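Local atomic coordinates of rhamnonate dehydratase (Gibberella zeae PH-1, PDB entry 3FXG), a protein that probably dehydrates L-rhamnonate to 2-keto-3-deoxy-L-rhamnonate, as a magnesium-dependent lyase of the enolase superfamily. Residues Q95-F100 and M121-K126; L111-M116 and A131-I136. All blocks are in the same frame, centred on the assembly; numbering follows the deposited sequence.

Interaction 1. Residues Q95-F100 and M121-K126; sequences QHFERF and MFYGRK
H96 and Y123 meet from opposite directions, joined by one short, nearly straight hydrogen bond. ND1 of H96 lies 2.7 Å from OH of Y123, and the angle at the hydrogen is 171°. The hydroxyl sits at the edge of the imidazole, in its plane, and ND1 in turn lies at the edge of the phenol. The two rings meet rim to rim, centroids 5.6 Å apart and planes turned by 36°, and neither lies over the other. With chi1 at -163°, CG of H96 stands opposite the backbone N, and the imidazole reaches out from the helix to the loop.

Two more rings lie close by. CZ of F97 comes within 3.8 Å of OH of Y123, an apolar neighbour to the hydroxyl. CE2 of F122 approaches CE1 of H96 obliquely at 4.2 Å. F122 also has CD2 of Y123 over one face, 3.3 Å above its plane and offset toward the rim. The two successive aromatics of the loop thus pack on each other as well as on H96.

The imidazole is held at both nitrogens, since NE2 bonds to the backbone O of W59 of a second subunit. That grip fixes the rotation of the ring. Y123 also rests on P129 of helix 128-148. The buried histidine-tyrosine hydrogen bond joins helix 86-101 to the loop between helices 109-119 and 128-148, in the N-terminal capping domain of the enolase superfamily, at a subunit interface.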
# COMPACT_ATOMS: atom_id res chain seq x y z
N GLN A 95 22.04 -39.54 14.11
CA GLN A 95 22.23 -39.72 12.67
C GLN A 95 22.60 -38.43 11.93
O GLN A 95 23.38 -38.46 10.98
CB GLN A 95 20.97 -40.34 12.05
CG GLN A 95 20.73 -41.78 12.45
CD GLN A 95 21.86 -42.71 12.04
OE1 GLN A 95 22.66 -43.14 12.87
NE2 GLN A 95 21.94 -43.00 10.75
N HIS A 96 22.06 -37.30 12.37
CA HIS A 96 22.36 -36.06 11.68
C HIS A 96 23.20 -35.03 12.42
O HIS A 96 24.26 -34.62 11.95
CB HIS A 96 21.05 -35.39 11.22
CG HIS A 96 21.24 -34.34 10.17
ND1 HIS A 96 20.20 -33.57 9.70
CD2 HIS A 96 22.34 -33.94 9.49
CE1 HIS A 96 20.66 -32.74 8.77
NE2 HIS A 96 21.95 -32.95 8.63
N PHE A 97 22.75 -34.62 13.60
CA PHE A 97 23.43 -33.57 14.34
C PHE A 97 24.73 -33.86 15.08
O PHE A 97 25.55 -32.96 15.25
CB PHE A 97 22.41 -32.90 15.27
CG PHE A 97 21.18 -32.43 14.55
CD1 PHE A 97 21.28 -31.50 13.51
CD2 PHE A 97 19.93 -32.94 14.87
CE1 PHE A 97 20.15 -31.11 12.79
CE2 PHE A 97 18.79 -32.55 14.16
CZ PHE A 97 18.90 -31.64 13.12
N GLU A 98 24.94 -35.10 15.50
CA GLU A 98 26.16 -35.42 16.23
C GLU A 98 27.44 -35.00 15.50
O GLU A 98 28.40 -34.55 16.12
CB GLU A 98 26.23 -36.92 16.54
CG GLU A 98 27.36 -37.29 17.50
CD GLU A 98 27.31 -38.73 17.97
OE1 GLU A 98 26.20 -39.31 18.02
OE2 GLU A 98 28.37 -39.28 18.32
N ARG A 99 27.43 -35.11 14.17
CA ARG A 99 28.59 -34.75 13.36
C ARG A 99 29.08 -33.31 13.53
O ARG A 99 30.26 -33.02 13.35
CB ARG A 99 28.30 -35.01 11.88
CG ARG A 99 27.35 -33.99 11.23
CD ARG A 99 26.98 -34.43 9.81
NE ARG A 99 26.11 -35.60 9.82
CZ ARG A 99 25.88 -36.37 8.76
NH1 ARG A 99 26.46 -36.11 7.60
NH2 ARG A 99 25.07 -37.42 8.87
N PHE A 100 28.17 -32.40 13.87
CA PHE A 100 28.54 -31.00 14.04
C PHE A 100 29.04 -30.68 15.44
O PHE A 100 29.71 -29.67 15.66
CB PHE A 100 27.33 -30.11 13.75
CG PHE A 100 26.70 -30.36 12.41
CD1 PHE A 100 27.34 -29.96 11.24
CD2 PHE A 100 25.47 -31.00 12.32
CE1 PHE A 100 26.76 -30.21 10.00
CE2 PHE A 100 24.89 -31.25 11.08
CZ PHE A 100 25.54 -30.86 9.92
N MSE A 121 17.62 -27.95 6.70
CA MSE A 121 16.56 -27.20 6.04
C MSE A 121 15.81 -28.01 5.00
O MSE A 121 14.62 -27.78 4.77
CB MSE A 121 17.09 -25.93 5.38
CG MSE A 121 17.46 -24.82 6.33
SE MSE A 121 17.28 -23.09 5.49
CE MSE A 121 18.15 -23.47 3.81
N PHE A 122 16.48 -28.97 4.35
CA PHE A 122 15.81 -29.75 3.32
C PHE A 122 14.67 -30.60 3.85
O PHE A 122 13.83 -31.06 3.08
CB PHE A 122 16.83 -30.60 2.53
CG PHE A 122 17.41 -31.75 3.30
CD1 PHE A 122 16.95 -33.05 3.09
CD2 PHE A 122 18.46 -31.55 4.20
CE1 PHE A 122 17.53 -34.13 3.75
CE2 PHE A 122 19.04 -32.62 4.87
CZ PHE A 122 18.57 -33.91 4.65
N TYR A 123 14.60 -30.78 5.17
CA TYR A 123 13.51 -31.55 5.76
C TYR A 123 13.03 -30.92 7.06
O TYR A 123 12.22 -31.50 7.78
CB TYR A 123 13.94 -33.01 6.00
CG TYR A 123 14.92 -33.22 7.15
CD1 TYR A 123 14.46 -33.47 8.45
CD2 TYR A 123 16.29 -33.17 6.93
CE1 TYR A 123 15.36 -33.67 9.50
CE2 TYR A 123 17.20 -33.36 7.98
CZ TYR A 123 16.73 -33.61 9.26
OH TYR A 123 17.62 -33.79 10.29
N GLY A 124 13.50 -29.70 7.34
CA GLY A 124 13.12 -29.05 8.57
C GLY A 124 12.50 -27.67 8.49
O GLY A 124 11.39 -27.51 7.98
N ARG A 125 13.23 -26.69 9.02
CA ARG A 125 12.81 -25.29 9.09
C ARG A 125 11.75 -25.10 10.17
O ARG A 125 11.74 -24.08 10.87
CB ARG A 125 12.29 -24.79 7.74
CG ARG A 125 13.37 -24.73 6.67
CD ARG A 125 12.96 -23.90 5.47
NE ARG A 125 11.74 -24.40 4.82
CZ ARG A 125 10.58 -23.75 4.82
NH1 ARG A 125 10.47 -22.58 5.44
NH2 ARG A 125 9.54 -24.26 4.17
N LYS A 126 10.86 -26.07 10.31
CA LYS A 126 9.83 -26.00 11.33
C LYS A 126 9.53 -27.39 11.86
O LYS A 126 9.91 -28.39 11.26
CB LYS A 126 8.56 -25.36 10.76
CG LYS A 126 8.78 -23.94 10.23
CD LYS A 126 7.49 -23.24 9.89
CE LYS A 126 7.74 -21.92 9.16
NZ LYS A 126 8.53 -20.93 9.96

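Interaction 2. Residues L111-M116 and A131-I136; sequences LLFEQM and AVISVI
M116 and I133 form the centre of this contact, and the side-chain packing across it is apolar. M116 is a selenomethionine here. Its side chain and that of I133 slide past each other in opposite directions, with CB of M116 3.9 Å from CD1 of I133 and CG1 of I133 almost as near. The tip of I133 goes on to the backbone of the facing helix: CD1 lies 3.6 Å from the carbonyl O of M116. That oxygen also accepts a hydrogen bond from OG of S120.

The selenium end of M116 reaches one turn further, to I136. SE lies 3.9 Å from CG2 of I136, and CD1 of I136 is almost as near. The chain of M116 is extended to the selenium and then bends at chi3 (-82°). This brings the methyl CE back between the two isoleucines, near CG2 of each.

These residues lie on helices 109-119 and 128-148, two helices of the alpha-helical part of the N-terminal capping domain of enolase superfamily members. The segments run nearly antiparallel, at 163°, with axes 10.8 Å apart. On another side of 128-148, V135 packs on F67 and V69 of strand 66-73, part of the antiparallel sheet of this domain.

F113 adds an aromatic ring. The side chains of F113 and I133 cross at about a right angle, and CD1 of F113 lies 3.8 Å from CG2 of I133. The approach is oblique to the ring. CE1 of F113 is almost as close to the same methyl, which is the one that also meets CE of M116.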
# COMPACT_ATOMS: atom_id res chain seq x y z
N LEU A 111 27.60 -20.65 15.74
CA LEU A 111 28.03 -21.51 14.64
C LEU A 111 27.27 -22.84 14.63
O LEU A 111 26.74 -23.26 13.60
CB LEU A 111 29.53 -21.81 14.75
CG LEU A 111 30.05 -22.87 13.77
CD1 LEU A 111 30.00 -22.31 12.35
CD2 LEU A 111 31.47 -23.27 14.14
N LEU A 112 27.21 -23.49 15.79
CA LEU A 112 26.53 -24.78 15.87
C LEU A 112 25.05 -24.71 15.50
O LEU A 112 24.53 -25.62 14.85
CB LEU A 112 26.71 -25.37 17.27
CG LEU A 112 28.17 -25.67 17.63
CD1 LEU A 112 28.25 -26.20 19.06
CD2 LEU A 112 28.76 -26.68 16.65
N PHE A 113 24.37 -23.64 15.89
CA PHE A 113 22.96 -23.54 15.53
C PHE A 113 22.78 -23.35 14.02
O PHE A 113 21.93 -24.00 13.41
CB PHE A 113 22.26 -22.38 16.24
CG PHE A 113 20.84 -22.19 15.80
CD1 PHE A 113 19.83 -23.01 16.29
CD2 PHE A 113 20.53 -21.26 14.81
CE1 PHE A 113 18.53 -22.93 15.80
CE2 PHE A 113 19.23 -21.17 14.31
CZ PHE A 113 18.23 -22.00 14.80
N GLU A 114 23.56 -22.45 13.43
CA GLU A 114 23.45 -22.20 12.00
C GLU A 114 23.73 -23.47 11.22
O GLU A 114 23.07 -23.75 10.22
CB GLU A 114 24.43 -21.11 11.56
CG GLU A 114 24.17 -19.75 12.20
CD GLU A 114 22.77 -19.24 11.92
OE1 GLU A 114 22.38 -19.21 10.73
OE2 GLU A 114 22.06 -18.87 12.88
N GLN A 115 24.71 -24.25 11.67
CA GLN A 115 25.04 -25.49 10.97
C GLN A 115 23.90 -26.50 11.06
O GLN A 115 23.48 -27.05 10.05
CB GLN A 115 26.33 -26.09 11.52
CG GLN A 115 27.56 -25.22 11.27
CD GLN A 115 28.85 -25.89 11.70
OE1 GLN A 115 28.90 -26.58 12.71
NE2 GLN A 115 29.91 -25.68 10.92
N MSE A 116 23.40 -26.74 12.26
CA MSE A 116 22.32 -27.70 12.43
C MSE A 116 21.06 -27.25 11.70
O MSE A 116 20.38 -28.06 11.07
CB MSE A 116 22.01 -27.91 13.91
CG MSE A 116 23.14 -28.57 14.70
SE MSE A 116 22.59 -29.05 16.50
CE MSE A 116 22.81 -27.33 17.36
N ALA A 131 12.76 -28.98 17.01
CA ALA A 131 12.63 -29.32 18.42
C ALA A 131 13.91 -30.06 18.85
O ALA A 131 14.41 -29.86 19.96
CB ALA A 131 11.40 -30.20 18.64
N VAL A 132 14.44 -30.89 17.97
CA VAL A 132 15.66 -31.64 18.27
C VAL A 132 16.82 -30.67 18.46
O VAL A 132 17.57 -30.76 19.44
CB VAL A 132 16.02 -32.62 17.12
CG1 VAL A 132 17.33 -33.32 17.42
CG2 VAL A 132 14.90 -33.64 16.94
N ILE A 133 16.96 -29.74 17.53
CA ILE A 133 18.02 -28.76 17.61
C ILE A 133 17.88 -27.94 18.89
O ILE A 133 18.88 -27.61 19.53
CB ILE A 133 17.99 -27.81 16.39
CG1 ILE A 133 18.28 -28.60 15.11
CG2 ILE A 133 19.00 -26.68 16.57
CD1 ILE A 133 18.16 -27.78 13.83
N SER A 134 16.65 -27.62 19.27
CA SER A 134 16.40 -26.83 20.47
C SER A 134 16.94 -27.49 21.73
O SER A 134 17.58 -26.84 22.56
CB SER A 134 14.89 -26.59 20.65
OG SER A 134 14.34 -25.90 19.54
N VAL A 135 16.68 -28.78 21.89
CA VAL A 135 17.14 -29.51 23.06
C VAL A 135 18.66 -29.61 23.10
O VAL A 135 19.28 -29.54 24.16
CB VAL A 135 16.51 -30.91 23.13
CG1 VAL A 135 17.03 -31.67 24.34
CG2 VAL A 135 14.99 -30.79 23.20
N ILE A 136 19.28 -29.78 21.93
CA ILE A 136 20.73 -29.88 21.87
C ILE A 136 21.33 -28.54 22.28
O ILE A 136 22.31 -28.49 23.04
CB ILE A 136 21.20 -30.23 20.44
CG1 ILE A 136 20.81 -31.67 20.11
CG2 ILE A 136 22.71 -30.03 20.32
CD1 ILE A 136 21.08 -32.08 18.66

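From the N terminus, the chain first passes through 95-100 on helix 86-101, then 111-116 on helix 109-119. It next turns through the loop 121-126 and then runs through 131-136 in helix 128-148. Interaction 1 closes a loop of 20 residues that includes segment 111-116. Interaction 2 closes one of 14 residues that includes segment 121-126. The two loops therefore cross. Their centres are 8 Å apart. They touch through F97, whose CE1 lies 3.5 Å from the O of M116 and CZ 3.7 Å from CG1 of I133, and through F100, whose O lies 3.3 Å from CD2 of L112. Together they tie the three helices and the connecting loop into one unit of the N-terminal domain.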